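Local coordinates for histidine triad (HIT) protein (Marinobacter aquaeolei, PDB 3OHE) that binds calcium ions and probably acts as a hydrolase of the HIT family, whose members commonly work on nucleotide phosphates, at residues V80-L83 with Q89-L92; P39-I44 with Y48-E53; F3-R8 with D23-N28; P33-V38 with S63-G68. One frame throughout, in Å; residues are numbered along the deposited sequence.

Contact 1: V80-L83 with Q89-L92; sequences VAAL and QLHL
Val-80 and Ala-82 make an apolar, largely buried contact with Leu-90 and Leu-92 at the place where strand 77-82 meets the start of strand 92-97. Methyl CD1 of Leu-92, in one of its two conformers, does most of the touching. It lies 4.0 Å from Val-80 CG1 and 4.0 Å from Ala-82 CB, and it comes to 3.6 Å from Ala-81 O. Farther along, Leu-90 CD1 approaches Ala-82 CB more loosely, at 4.3 Å. No direct hydrogen bond joins the two segments; water 1 links them instead, accepting from Leu-83 N and donating to His-91 O (2.7 Å to the water oxygen). The same water sits above one face of the His-91 imidazole. That ring is held by its edge, since ND1 donates to Gln-89 O at 2.8 Å, nearly straight (173°) and in the ring plane, while NE2 bonds a glycerol probably left from crystallisation. Helix 52-72 lies against Val-80 and Leu-92, His-91 rests on strand 34-39 and helix 7-12, and strand 77-82 pairs antiparallel with a strand of the second subunit, carrying the sheet across the dimer.

Contact 2: P39-I44 with Y48-E53; sequences PRVSGI and YELPNE. With CA (calcium ion), chain D.
Glu-49 OE1, in one of the two conformers of this residue, accepts from two backbone N-H groups, those of Arg-45 and Glu-46, and OE1 lies 3.9 Å from Ile-44 C. In this conformer the two donors on one oxygen probably steady the carboxylate and help stabilise its negative charge. Apart from this polar end the contact is apolar. Ile-44 keeps CG1 beside its backbone N (chi1 -56°), and the further turn at chi2 (-63°) carries CD1 to 3.7 Å from Glu-49 O, while CG2 sits alongside Leu-50 CG. The side chains of Ile-44 and Leu-50 cross at about a right angle, and Leu-50 CD2 touches both Ile-44 CG1 and Val-41 CG2, each at 4.0 Å. An alanine in place of Ile-44 would lack CG1, CG2 and CD1, and would probably open a gap beside Leu-50 CD2, which would keep Val-41 as its neighbour from segment 39-44. Leu-90 also packs against both Ile-44 and Leu-50. At the far end, Glu-53 lends one oxygen to a calcium ion, OE1 lying 2.9 Å from the metal, with waters 2 and 3 each at 2.6 Å from it and Gln-56 OE1 as a further ligand; water 2 also donates to Glu-53 OE2. Pro-51 is the N-cap of helix 52-72, and Glu-53 lies in the first turn. The connection leaving strand 34-39 folds back through a small apolar cluster and enters helix 52-72, whose first turns carry the calcium site.

Contact 3: F3-R8 with D23-N28; sequences FQLHER and DVLLMN
Leu-5 and Asp-23 make the closest backbone approach, their CA atoms 8.6 Å apart, so the extended arm 3-6 meets strand 22-27 through side chains alone. The isopropyl groups of Leu-5 and Leu-25 reach toward each other tip to tip. In Leu-5 a chi1 of -175° swings the isopropyl group away from the residue's own N and presents both its methyls to Leu-25 CD1, with CD1 of Leu-5 at 4.0 Å and its CD2 at 4.2 Å from that atom. Phe-3 turns an edge of its ring to the carboxylate of Asp-23: CE2 lies 4.0 Å from OD2, close to the ring plane, and the two flat groups are 79° apart. A carboxylate oxygen set at the weakly positive rim of a ring is probably a mildly favourable neighbour. The other oxygen, Asp-23 OD1, forms a salt bridge with Arg-40, so the aspartate faces a ring on one oxygen and a guanidinium group on the other. Gln-89 ties the arm down further, its side-chain amide bonding both His-6 N and Gln-4 O. His-6 is the N-cap of helix 7-12, and its ND1 accepts from Arg-8 N at 3.0 Å with an N-H...acceptor angle of 157°, the donor somewhat tilted from the imidazole plane. This cap gives a side-chain partner to an N-H of the first helical turn. The arm and its capped helix thus lie over one face of the antiparallel HIT-domain sheet and lead into the calcium site formed with Ala-10 and Thr-13.

Contact 4: P33-V38 with S63-G68; sequences PWVILV and SALSEG
Leu-65 extends CG anti to its backbone N (chi1 177°), and a turn at chi2 (66°) then aims CD2 from helix 52-72 at two residues of strand 34-39. Val-35 offers its CG1 methyl, 3.9 Å from Leu-65 CD2. Leu-37 meets the same methyl tip to tip: Leu-65 CD2 lies 3.8 Å from Leu-37 CG and comes nearly as close to both of its methyls, 4.1 Å from CD1 and 4.0 Å from CD2. One methyl of the helix therefore sits in the fork of a strand leucine and against the flank of a strand valine, two residues apart on the same face of the sheet. All three side chains are buried, and no hydrogen bond crosses between the segments. His-94, on the neighbouring strand 92-97, touches both leucines and donates from ND1 to Val-35 O, while the helix beside Leu-65 packs on Tyr-48 of the second subunit. Ile-36, between the two contact residues, points away from the helix and rests on His-91. This is helix-on-sheet packing of the α+β HIT fold, in which helix 52-72 packs against one face of the central antiparallel sheet, with helix 119-135 covering strand 22-27.

Overall arrangement
Along the chain contact 3 comes first, then contact 4, with contact 2 nested in the loop that contact 4 closes, and contact 1 last. Contacts 1, 3 and 4 all reach the five-stranded antiparallel sheet, and contact 1 lies about 11 Å, centre to centre, from each of the other two. Strands 22-27 and 34-39 are neighbours and bond contact 3 to contact 4. Contacts 2 and 4 share helix 52-72 but are about 18 Å apart, at its start and in its second half. The segment 89-92 ties the set together, touching all three other contacts. Its His-91 belongs to the histidine-rich segment that probably forms the family's active site, and strand 77-82 extends the sheet into the second subunit.

Contact 1: V80-L83 with Q89-L92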
# COMPACT_ATOMS: atom_id res chain seq x y z
N VAL A 80 -3.20 2.43 -2.99
CA VAL A 80 -2.16 3.00 -2.17
C VAL A 80 -1.16 1.90 -1.88
O VAL A 80 -1.54 0.77 -1.53
CB VAL A 80 -2.73 3.61 -0.87
CG1 VAL A 80 -1.61 4.24 -0.00
CG2 VAL A 80 -3.75 4.72 -1.20
N ALA A 81 0.13 2.18 -2.05
CA ALA A 81 1.14 1.12 -1.94
C ALA A 81 2.51 1.65 -1.59
O ALA A 81 2.92 2.70 -2.07
CB ALA A 81 1.26 0.29 -3.26
N ALA A 82 3.26 0.87 -0.80
CA ALA A 82 4.68 1.09 -0.54
C ALA A 82 5.35 -0.21 -1.03
O ALA A 82 5.15 -1.27 -0.44
CB ALA A 82 4.93 1.33 0.98
N LEU A 83 6.11 -0.13 -2.13
CA LEU A 83 6.71 -1.27 -2.80
C LEU A 83 8.25 -1.13 -2.66
O LEU A 83 8.84 -1.74 -1.75
CB LEU A 83 6.20 -1.32 -4.24
CG LEU A 83 4.70 -1.38 -4.39
CD1 LEU A 83 4.30 -1.32 -5.85
CD2 LEU A 83 4.09 -2.58 -3.67
N GLN A 89 14.46 4.10 -0.91
CA GLN A 89 13.91 5.23 -0.19
C GLN A 89 12.39 5.12 -0.11
O GLN A 89 11.72 5.14 -1.13
CB GLN A 89 14.32 6.50 -0.90
CG GLN A 89 13.82 7.80 -0.24
CD GLN A 89 14.51 9.01 -0.82
OE1 GLN A 89 14.08 9.56 -1.83
NE2 GLN A 89 15.65 9.37 -0.22
N LEU A 90 11.87 5.03 1.10
CA LEU A 90 10.43 4.88 1.32
C LEU A 90 9.65 5.96 0.55
O LEU A 90 9.90 7.16 0.70
CB LEU A 90 10.11 5.02 2.80
CG LEU A 90 8.62 5.07 3.19
CD1 LEU A 90 7.90 3.79 2.78
CD2 LEU A 90 8.48 5.36 4.67
N HIS A 91 8.66 5.49 -0.23
CA HIS A 91 7.77 6.39 -0.93
C HIS A 91 6.42 5.70 -1.06
O HIS A 91 6.36 4.49 -1.28
CB HIS A 91 8.38 6.86 -2.26
CG HIS A 91 8.66 5.76 -3.24
ND1 HIS A 91 9.76 4.94 -3.12
CD2 HIS A 91 8.06 5.42 -4.41
CE1 HIS A 91 9.80 4.12 -4.17
NE2 HIS A 91 8.77 4.38 -4.95
N LEU A 92 5.36 6.49 -0.96
CA LEU A 92 4.02 5.94 -0.88
C LEU A 92 3.23 6.38 -2.11
O LEU A 92 3.00 7.58 -2.30
CB LEU A 92 3.39 6.39 0.45
CG LEU A 92 2.07 5.81 0.89
CD1 LEU A 92 2.23 4.27 1.07
CD2 LEU A 92 1.54 6.44 2.20
O HOH W 1 7.11 2.44 -2.91

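Contact 2: P39-I44 with Y48-E53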
# COMPACT_ATOMS: atom_id res chain seq x y z
N PRO A 39 8.55 10.74 2.60
CA PRO A 39 8.90 11.35 3.88
C PRO A 39 10.37 11.81 3.87
O PRO A 39 11.25 11.06 3.45
CB PRO A 39 8.70 10.21 4.90
CG PRO A 39 7.82 9.28 4.24
CD PRO A 39 8.05 9.36 2.77
N ARG A 40 10.59 13.04 4.31
CA ARG A 40 11.93 13.64 4.28
C ARG A 40 12.73 13.21 5.52
O ARG A 40 13.09 14.01 6.37
CB ARG A 40 11.86 15.16 4.21
CG ARG A 40 11.30 15.69 2.89
CD ARG A 40 11.45 17.21 2.83
NE ARG A 40 10.59 17.80 3.82
CZ ARG A 40 9.29 18.05 3.61
NH1 ARG A 40 8.79 17.97 2.38
NH2 ARG A 40 8.49 18.43 4.57
N VAL A 41 12.99 11.92 5.59
CA VAL A 41 13.70 11.29 6.71
C VAL A 41 14.73 10.37 6.07
O VAL A 41 14.38 9.51 5.28
CB VAL A 41 12.75 10.49 7.62
CG1 VAL A 41 13.53 9.84 8.77
CG2 VAL A 41 11.62 11.37 8.17
N SER A 42 16.01 10.55 6.37
CA SER A 42 17.05 9.76 5.72
C SER A 42 17.00 8.29 6.13
O SER A 42 16.65 7.96 7.25
CB SER A 42 18.43 10.36 6.00
OG SER A 42 18.78 10.20 7.37
N GLY A 43 17.41 7.45 5.20
CA GLY A 43 17.70 6.04 5.48
C GLY A 43 16.50 5.15 5.79
O GLY A 43 16.69 4.11 6.41
N ILE A 44 15.30 5.54 5.41
CA ILE A 44 14.09 4.75 5.71
C ILE A 44 13.69 3.92 4.51
O ILE A 44 13.48 4.50 3.45
CB ILE A 44 12.93 5.69 6.09
CG1 ILE A 44 13.29 6.61 7.26
CG2 ILE A 44 11.66 4.86 6.41
CD1 ILE A 44 13.60 5.84 8.58
N TYR A 48 7.42 0.93 8.74
CA TYR A 48 7.61 0.57 10.13
C TYR A 48 8.93 1.10 10.73
O TYR A 48 9.11 1.05 11.96
CB TYR A 48 7.47 -0.96 10.32
CG TYR A 48 8.53 -1.80 9.66
CD1 TYR A 48 9.81 -1.93 10.19
CD2 TYR A 48 8.24 -2.54 8.54
CE1 TYR A 48 10.75 -2.72 9.58
CE2 TYR A 48 9.16 -3.35 7.95
CZ TYR A 48 10.40 -3.44 8.46
OH TYR A 48 11.32 -4.25 7.86
N GLU A 49 9.86 1.54 9.88
CA GLU A 49 11.15 2.05 10.37
C GLU A 49 11.05 3.51 10.76
O GLU A 49 11.99 4.05 11.35
CB GLU A 49 12.24 1.87 9.31
CG GLU A 49 12.58 0.41 9.10
CD GLU A 49 13.52 0.18 7.94
OE1 GLU A 49 13.51 0.95 6.96
OE2 GLU A 49 14.27 -0.80 7.98
N LEU A 50 9.95 4.19 10.44
CA LEU A 50 9.75 5.56 10.90
C LEU A 50 9.39 5.50 12.40
O LEU A 50 8.71 4.59 12.86
CB LEU A 50 8.59 6.21 10.18
CG LEU A 50 8.81 6.64 8.74
CD1 LEU A 50 7.45 7.01 8.13
CD2 LEU A 50 9.78 7.84 8.63
N PRO A 51 9.86 6.49 13.18
CA PRO A 51 9.33 6.66 14.51
C PRO A 51 7.80 6.69 14.53
O PRO A 51 7.17 7.17 13.59
CB PRO A 51 9.89 8.04 14.93
CG PRO A 51 11.10 8.26 14.09
CD PRO A 51 10.80 7.56 12.79
N ASN A 52 7.18 6.22 15.61
CA ASN A 52 5.74 6.05 15.65
C ASN A 52 5.01 7.34 15.29
O ASN A 52 4.06 7.30 14.53
CB ASN A 52 5.22 5.57 17.03
CG ASN A 52 3.75 5.10 16.94
OD1 ASN A 52 2.89 5.67 17.58
ND2 ASN A 52 3.47 4.10 16.09
N GLU A 53 5.45 8.49 15.82
CA GLU A 53 4.74 9.74 15.51
C GLU A 53 4.83 10.11 14.04
O GLU A 53 3.90 10.71 13.49
CB GLU A 53 5.26 10.90 16.37
CG GLU A 53 4.95 10.73 17.85
CD GLU A 53 3.47 10.86 18.20
OE1 GLU A 53 2.61 11.35 17.39
OE2 GLU A 53 3.14 10.47 19.33
CA CA D . -0.16 10.79 17.92
O HOH W 2 0.96 9.40 19.77
O HOH W 3 -1.60 8.81 18.72

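Contact 3: F3-R8 with D23-N28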
# COMPACT_ATOMS: atom_id res chain seq x y z
N PHE A 3 18.39 14.22 4.67
CA PHE A 3 17.55 13.62 3.64
C PHE A 3 17.97 14.14 2.25
O PHE A 3 18.17 15.35 2.08
CB PHE A 3 16.07 13.92 3.89
CG PHE A 3 15.17 13.49 2.76
CD1 PHE A 3 14.84 12.16 2.65
CD2 PHE A 3 14.74 14.38 1.82
CE1 PHE A 3 14.03 11.73 1.62
CE2 PHE A 3 13.92 13.95 0.77
CZ PHE A 3 13.58 12.64 0.70
N GLN A 4 18.03 13.25 1.29
CA GLN A 4 18.24 13.61 -0.10
C GLN A 4 17.36 12.76 -0.98
O GLN A 4 17.41 11.52 -0.92
CB GLN A 4 19.71 13.43 -0.49
CG GLN A 4 20.02 13.92 -1.88
CD GLN A 4 21.48 13.77 -2.17
OE1 GLN A 4 22.31 14.62 -1.77
NE2 GLN A 4 21.83 12.63 -2.78
N LEU A 5 16.52 13.39 -1.79
CA LEU A 5 15.60 12.63 -2.65
C LEU A 5 16.41 11.70 -3.56
O LEU A 5 17.40 12.12 -4.19
CB LEU A 5 14.76 13.59 -3.49
CG LEU A 5 13.68 12.93 -4.35
CD1 LEU A 5 12.60 12.27 -3.50
CD2 LEU A 5 13.02 13.98 -5.27
N HIS A 6 16.00 10.45 -3.67
CA HIS A 6 16.65 9.46 -4.52
C HIS A 6 16.59 9.89 -5.98
O HIS A 6 15.55 10.35 -6.44
CB HIS A 6 16.00 8.09 -4.30
CG HIS A 6 16.74 6.95 -4.89
ND1 HIS A 6 16.73 6.68 -6.23
CD2 HIS A 6 17.51 6.00 -4.30
CE1 HIS A 6 17.45 5.59 -6.45
NE2 HIS A 6 17.91 5.15 -5.29
N GLU A 7 17.69 9.72 -6.70
CA GLU A 7 17.79 10.17 -8.09
C GLU A 7 16.72 9.55 -8.98
O GLU A 7 16.26 10.22 -9.92
CB GLU A 7 19.18 9.88 -8.66
CG GLU A 7 19.53 8.39 -8.79
CD GLU A 7 19.03 7.66 -10.05
OE1 GLU A 7 18.71 8.30 -11.10
OE2 GLU A 7 18.96 6.39 -10.00
N ARG A 8 16.33 8.31 -8.73
CA ARG A 8 15.32 7.67 -9.60
C ARG A 8 13.94 8.33 -9.39
O ARG A 8 13.18 8.53 -10.31
CB ARG A 8 15.25 6.16 -9.36
CG ARG A 8 14.22 5.42 -10.17
CD ARG A 8 14.39 5.39 -11.67
NE ARG A 8 13.31 4.56 -12.24
CZ ARG A 8 13.25 3.22 -12.20
NH1 ARG A 8 14.21 2.49 -11.64
NH2 ARG A 8 12.20 2.60 -12.75
N ASP A 23 7.97 15.25 0.66
CA ASP A 23 7.90 15.79 -0.69
C ASP A 23 6.72 15.15 -1.41
O ASP A 23 6.50 13.93 -1.32
CB ASP A 23 9.21 15.51 -1.45
CG ASP A 23 10.36 16.43 -1.02
OD1 ASP A 23 10.15 17.42 -0.27
OD2 ASP A 23 11.52 16.18 -1.49
N VAL A 24 5.98 15.97 -2.14
CA VAL A 24 4.79 15.54 -2.85
C VAL A 24 5.11 15.57 -4.32
O VAL A 24 5.36 16.67 -4.88
CB VAL A 24 3.55 16.40 -2.52
CG1 VAL A 24 2.28 15.78 -3.15
CG2 VAL A 24 3.39 16.55 -1.02
N LEU A 25 5.16 14.40 -4.96
CA LEU A 25 5.66 14.23 -6.31
C LEU A 25 4.58 13.69 -7.22
O LEU A 25 3.84 12.80 -6.86
CB LEU A 25 6.87 13.29 -6.29
CG LEU A 25 8.01 13.63 -5.33
CD1 LEU A 25 9.10 12.57 -5.48
CD2 LEU A 25 8.56 15.09 -5.54
N LEU A 26 4.54 14.21 -8.44
CA LEU A 26 3.68 13.70 -9.49
C LEU A 26 4.44 12.64 -10.29
O LEU A 26 5.47 12.96 -10.89
CB LEU A 26 3.31 14.82 -10.45
CG LEU A 26 2.37 14.50 -11.62
CD1 LEU A 26 0.97 14.13 -11.08
CD2 LEU A 26 2.35 15.70 -12.59
N MSE A 27 3.97 11.41 -10.31
CA MSE A 27 4.58 10.39 -11.19
C MSE A 27 4.38 10.85 -12.62
O MSE A 27 3.26 11.16 -12.99
CB MSE A 27 3.97 9.01 -10.94
CG MSE A 27 4.65 7.92 -11.75
SE MSE A 27 6.49 7.59 -11.22
CE MSE A 27 6.12 6.10 -10.06
N ASN A 28 5.47 10.90 -13.39
CA ASN A 28 5.42 11.47 -14.73
C ASN A 28 4.89 10.50 -15.80
O ASN A 28 5.56 10.21 -16.79
CB ASN A 28 6.80 12.02 -15.14
CG ASN A 28 6.72 12.92 -16.34
OD1 ASN A 28 5.66 13.50 -16.64
ND2 ASN A 28 7.82 13.05 -17.05

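Contact 4: P33-V38 with S63-G68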
# COMPACT_ATOMS: atom_id res chain seq x y z
N PRO A 33 -3.87 9.45 -12.62
CA PRO A 33 -3.48 10.44 -11.60
C PRO A 33 -2.72 9.72 -10.50
O PRO A 33 -3.28 8.85 -9.82
CB PRO A 33 -4.83 11.01 -11.12
CG PRO A 33 -5.85 10.61 -12.19
CD PRO A 33 -5.35 9.30 -12.67
N TRP A 34 -1.45 10.05 -10.34
CA TRP A 34 -0.53 9.23 -9.53
C TRP A 34 0.42 10.17 -8.80
O TRP A 34 1.24 10.85 -9.42
CB TRP A 34 0.18 8.26 -10.48
CG TRP A 34 1.15 7.29 -9.90
CD1 TRP A 34 1.68 7.23 -8.67
CD2 TRP A 34 1.71 6.21 -10.64
NE1 TRP A 34 2.56 6.16 -8.59
CE2 TRP A 34 2.60 5.53 -9.80
CE3 TRP A 34 1.58 5.79 -11.97
CZ2 TRP A 34 3.33 4.42 -10.26
CZ3 TRP A 34 2.29 4.70 -12.40
CH2 TRP A 34 3.14 4.02 -11.56
N VAL A 35 0.26 10.22 -7.48
CA VAL A 35 1.04 11.11 -6.61
C VAL A 35 1.79 10.26 -5.58
O VAL A 35 1.21 9.30 -5.01
CB VAL A 35 0.11 12.13 -5.93
CG1 VAL A 35 0.86 12.97 -4.88
CG2 VAL A 35 -0.55 13.05 -6.98
N ILE A 36 3.04 10.66 -5.30
CA ILE A 36 3.91 9.94 -4.41
C ILE A 36 4.23 10.85 -3.23
O ILE A 36 4.56 12.02 -3.43
CB ILE A 36 5.18 9.51 -5.16
CG1 ILE A 36 4.79 8.61 -6.36
CG2 ILE A 36 6.15 8.79 -4.24
CD1 ILE A 36 5.95 8.22 -7.22
N LEU A 37 4.11 10.32 -2.01
CA LEU A 37 4.60 11.00 -0.81
C LEU A 37 5.92 10.40 -0.40
O LEU A 37 6.02 9.18 -0.23
CB LEU A 37 3.61 10.86 0.36
CG LEU A 37 2.27 11.55 0.21
CD1 LEU A 37 1.42 11.27 1.47
CD2 LEU A 37 2.46 13.04 -0.00
N VAL A 38 6.94 11.24 -0.27
CA VAL A 38 8.28 10.79 0.14
C VAL A 38 8.62 11.48 1.47
O VAL A 38 8.95 12.67 1.50
CB VAL A 38 9.36 11.12 -0.87
CG1 VAL A 38 10.67 10.40 -0.47
CG2 VAL A 38 8.94 10.72 -2.31
N SER A 63 -4.02 9.60 4.12
CA SER A 63 -5.48 9.52 4.13
C SER A 63 -6.11 10.79 3.61
O SER A 63 -7.12 10.75 2.88
CB SER A 63 -5.98 9.19 5.52
OG SER A 63 -5.79 7.81 5.77
N ALA A 64 -5.58 11.96 3.96
CA ALA A 64 -6.13 13.24 3.50
C ALA A 64 -5.90 13.38 1.99
O ALA A 64 -6.80 13.78 1.23
CB ALA A 64 -5.49 14.42 4.27
N LEU A 65 -4.69 13.06 1.54
CA LEU A 65 -4.38 13.09 0.10
C LEU A 65 -5.31 12.17 -0.68
O LEU A 65 -5.84 12.55 -1.74
CB LEU A 65 -2.93 12.70 -0.13
CG LEU A 65 -2.47 12.62 -1.59
CD1 LEU A 65 -2.50 14.03 -2.25
CD2 LEU A 65 -1.05 12.00 -1.68
N SER A 66 -5.49 10.95 -0.20
CA SER A 66 -6.29 9.94 -0.93
C SER A 66 -7.74 10.41 -1.06
O SER A 66 -8.29 10.43 -2.16
CB SER A 66 -6.30 8.58 -0.21
OG SER A 66 -5.03 7.98 -0.21
N GLU A 67 -8.36 10.78 0.05
CA GLU A 67 -9.75 11.22 -0.01
C GLU A 67 -9.92 12.43 -0.92
O GLU A 67 -10.87 12.53 -1.71
CB GLU A 67 -10.28 11.50 1.40
CG GLU A 67 -11.78 11.74 1.39
CD GLU A 67 -12.46 11.79 2.72
OE1 GLU A 67 -11.81 11.61 3.76
OE2 GLU A 67 -13.70 12.02 2.70
N GLY A 68 -8.99 13.37 -0.81
CA GLY A 68 -9.04 14.56 -1.64
C GLY A 68 -8.83 14.28 -3.12
O GLY A 68 -9.52 14.89 -3.96